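Local coordinates for cysteine desulfurase (Fervidobacterium islandicum, PDB 6A6E), which probably removes sulfur from cysteine with the help of pyridoxal-5'-phosphate, leaving alanine and passing the sulfur on through the Suf system, at residues A[105-108]-A[109-113]; A[348-351]-A[352-355]. All blocks are in the same frame, centred on the assembly; numbering follows the deposited sequence.

Interaction 1 of 2, residues A[105-108]-A[109-113]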
# COMPACT_ATOMS: atom_id res chain seq x y z
N MET A 105 6.90 -4.92 -2.76
CA MET A 105 5.81 -5.90 -2.57
C MET A 105 5.71 -6.85 -3.77
O MET A 105 5.56 -8.06 -3.61
CB MET A 105 4.44 -5.23 -2.33
CG MET A 105 3.25 -6.19 -2.56
SD MET A 105 1.64 -5.57 -2.00
CE MET A 105 0.48 -6.68 -2.85
N GLY A 106 5.73 -6.31 -4.97
CA GLY A 106 5.75 -7.12 -6.20
C GLY A 106 6.77 -8.24 -6.24
O GLY A 106 6.42 -9.36 -6.56
N ILE A 107 8.01 -7.97 -5.88
CA ILE A 107 9.03 -8.99 -5.85
C ILE A 107 8.70 -10.02 -4.78
O ILE A 107 8.85 -11.24 -4.99
CB ILE A 107 10.48 -8.45 -5.64
CG1 ILE A 107 10.93 -7.50 -6.77
CG2 ILE A 107 11.50 -9.58 -5.56
CD1 ILE A 107 11.14 -8.22 -8.08
N ASN A 108 8.30 -9.55 -3.61
CA ASN A 108 7.94 -10.51 -2.55
C ASN A 108 6.77 -11.42 -3.00
O ASN A 108 6.77 -12.61 -2.69
CB ASN A 108 7.60 -9.79 -1.24
CG ASN A 108 8.83 -9.38 -0.47
OD1 ASN A 108 9.34 -10.15 0.37
ND2 ASN A 108 9.35 -8.17 -0.75
N PHE A 109 5.79 -10.83 -3.69
CA PHE A 109 4.64 -11.52 -4.21
C PHE A 109 5.15 -12.68 -5.12
O PHE A 109 4.72 -13.85 -4.99
CB PHE A 109 3.79 -10.51 -4.94
CG PHE A 109 2.63 -11.03 -5.75
CD1 PHE A 109 2.75 -12.08 -6.66
CD2 PHE A 109 1.43 -10.34 -5.71
CE1 PHE A 109 1.68 -12.50 -7.44
CE2 PHE A 109 0.34 -10.74 -6.49
CZ PHE A 109 0.47 -11.85 -7.34
N LEU A 110 6.09 -12.38 -5.99
CA LEU A 110 6.58 -13.39 -6.94
C LEU A 110 7.32 -14.54 -6.25
O LEU A 110 7.05 -15.69 -6.57
CB LEU A 110 7.43 -12.73 -8.04
CG LEU A 110 6.60 -11.86 -8.94
CD1 LEU A 110 7.45 -11.10 -9.93
CD2 LEU A 110 5.59 -12.72 -9.71
N VAL A 111 8.24 -14.25 -5.35
CA VAL A 111 9.00 -15.30 -4.71
C VAL A 111 8.06 -16.26 -3.99
O VAL A 111 8.15 -17.50 -4.17
CB VAL A 111 10.01 -14.80 -3.62
CG1 VAL A 111 10.79 -15.99 -3.08
CG2 VAL A 111 10.96 -13.78 -4.13
N ASN A 112 7.18 -15.69 -3.16
CA ASN A 112 6.26 -16.48 -2.40
C ASN A 112 5.26 -17.21 -3.31
O ASN A 112 4.95 -18.42 -3.03
CB ASN A 112 5.48 -15.68 -1.33
CG ASN A 112 6.34 -15.23 -0.21
OD1 ASN A 112 6.57 -15.99 0.74
ND2 ASN A 112 6.83 -13.95 -0.29
N SER A 113 4.68 -16.53 -4.29
CA SER A 113 3.72 -17.20 -5.14
C SER A 113 4.43 -18.28 -6.00
O SER A 113 3.88 -19.36 -6.18
CB SER A 113 2.92 -16.27 -6.06
OG SER A 113 2.10 -15.39 -5.24
O HOH W 1 8.25 -12.38 1.57
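N108 and N112 meet one turn apart on helix 103-116, a buried helix that packs against the seven-stranded sheet of the PLP-binding domain. The contact is an i to i+4 pairing of two asparagines. The side-chain ND2 of N112 bonds to the backbone O of N108 at 2.7 Å. The backbone N of N112 also bonds to N108 O, at 3.1 Å. The two donors reach this oxygen from opposite faces of its carbonyl plane, and ND2 lies 38° out of that plane. N112 carries CG beside its own backbone N (chi1 -69°), which turns the amide back along the helix toward N108. The other hydrogen of N112 ND2 goes to a water at 2.8 Å. That water donates in turn to N108 OD1. N112 OD1 bonds to Y147 OH. N108 ND2 bonds to T104 O and to Y261 O of the second subunit, so this face of the helix lies at the dimer interface.

On another face, I107 CG2 and V111 CG2 are 4.5 Å apart, a loose apolar contact beside W140. V111 N closes the regular helical bond to I107 O at 3.1 Å. L110 CG comes within 3.5 Å of G106 O, and the L110 side chain packs on I208 and F229 of the sheet.

With an alanine here instead of N112, the N108 carbonyl would probably keep just its backbone donor, and the water and Y147 would each lose a partner. The two buried amides thus find their partners in backbone carbonyls, a water, Y147 and the second subunit.

Interaction 2 of 2, residues A[348-351]-A[352-355]; sequences FNVK and GVHP
V350 and V353 are the two end residues of a type II beta turn, with K351 and G352 at its corner; the turn ends strand 345-350 and leads into helix 355-366. The turn is closed by V353 N bonding to V350 O at 3.0 Å. The N-H points well at the oxygen (158°), although the donor sits above the carbonyl plane. G352 takes the third position with a positive phi of 85°. This backbone shape favours glycine, and a CB there would run into K351 O.

The two valine side chains lie side by side and point the same way. CG1 of V350 touches CG2 of V353 at 3.7 Å. In V350 this branch is anti to the backbone N (chi1 173°), while in V353 the touching branch stands beside its own backbone N.

A water sits inside the bend. It accepts from V350 N at 2.8 Å. It donates to V353 O and, at 3.0 Å, to N349 OD1. It thus ties the last strand residues to the segment leaving the turn. N349 OD1 also lies 3.2 Å from CG of P355, the first residue of the helix, and the two side chains cross obliquely. N349 ND2 turns to other partners, Y335 OH and S395 O.

The strand belongs to the smaller mixed sheet, between strands 396-400 and 332-334. V350 and V353 both rest on V358 of helix 355-366. Helix 407-423 adds L417 against V350 and I420 against V353, while P355 packs on V397 of the neighbouring strand.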
# COMPACT_ATOMS: atom_id res chain seq x y z
N PHE A 348 29.25 8.36 -7.72
CA PHE A 348 30.64 8.92 -7.73
C PHE A 348 31.12 9.21 -6.30
O PHE A 348 30.32 9.20 -5.37
CB PHE A 348 30.74 10.23 -8.58
CG PHE A 348 30.00 11.41 -7.98
CD1 PHE A 348 28.65 11.56 -8.20
CD2 PHE A 348 30.63 12.33 -7.16
CE1 PHE A 348 27.96 12.62 -7.64
CE2 PHE A 348 29.95 13.37 -6.57
CZ PHE A 348 28.59 13.53 -6.82
N ASN A 349 32.44 9.40 -6.16
CA ASN A 349 33.10 9.86 -4.95
C ASN A 349 34.07 11.03 -5.26
O ASN A 349 34.69 11.07 -6.31
CB ASN A 349 33.84 8.71 -4.31
CG ASN A 349 32.95 7.91 -3.37
OD1 ASN A 349 32.28 8.49 -2.55
ND2 ASN A 349 32.90 6.60 -3.55
N VAL A 350 34.16 12.00 -4.35
CA VAL A 350 35.09 13.09 -4.46
C VAL A 350 36.33 12.61 -3.70
O VAL A 350 36.21 12.19 -2.54
CB VAL A 350 34.52 14.35 -3.84
CG1 VAL A 350 35.57 15.46 -3.80
CG2 VAL A 350 33.30 14.78 -4.63
N LYS A 351 37.49 12.59 -4.37
CA LYS A 351 38.77 12.19 -3.73
C LYS A 351 39.02 12.93 -2.46
O LYS A 351 39.01 14.19 -2.43
CB LYS A 351 39.96 12.40 -4.65
CG LYS A 351 40.09 11.26 -5.65
CD LYS A 351 40.89 11.62 -6.91
CE LYS A 351 40.33 10.93 -8.16
NZ LYS A 351 41.40 10.65 -9.15
N GLY A 352 39.16 12.15 -1.41
CA GLY A 352 39.55 12.66 -0.12
C GLY A 352 38.40 13.18 0.68
O GLY A 352 38.64 13.68 1.76
N VAL A 353 37.14 13.05 0.19
CA VAL A 353 35.99 13.63 0.91
C VAL A 353 34.92 12.58 1.15
O VAL A 353 34.53 11.87 0.22
CB VAL A 353 35.41 14.81 0.13
CG1 VAL A 353 34.30 15.55 0.88
CG2 VAL A 353 36.53 15.78 -0.22
N HIS A 354 34.47 12.47 2.39
CA HIS A 354 33.43 11.48 2.75
C HIS A 354 32.13 11.75 1.94
O HIS A 354 31.73 12.90 1.77
CB HIS A 354 33.03 11.60 4.24
CG HIS A 354 34.13 11.34 5.23
ND1 HIS A 354 34.27 12.08 6.38
CD2 HIS A 354 35.12 10.41 5.24
CE1 HIS A 354 35.31 11.64 7.06
NE2 HIS A 354 35.84 10.62 6.40
N PRO A 355 31.45 10.70 1.48
CA PRO A 355 30.20 10.95 0.72
C PRO A 355 29.15 11.79 1.44
O PRO A 355 28.65 12.73 0.85
CB PRO A 355 29.70 9.55 0.41
CG PRO A 355 30.95 8.75 0.31
CD PRO A 355 31.86 9.29 1.38
O HOH W 2 32.84 11.37 -1.94

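Interaction 1 comes first along the chain and closes well before interaction 2 opens. Their centres are about 37 Å apart and their nearest atoms about 24 Å, so they do not touch. Both belong to the aminotransferase class-V fold, but they lie on different beta-sheets. Interaction 1 lies in helix 103-116, beside the seven-stranded sheet, with the side chain of I107 about 7 Å from a bound PLP. Interaction 2 lies at the end of strand 345-350 in the six-stranded sheet, farther from the chain centre. The second subunit reaches interaction 1, but no other protein chain of the assembly reaches interaction 2. One therefore belongs to the cofactor and dimer region, the other to a peripheral strand-to-helix connection.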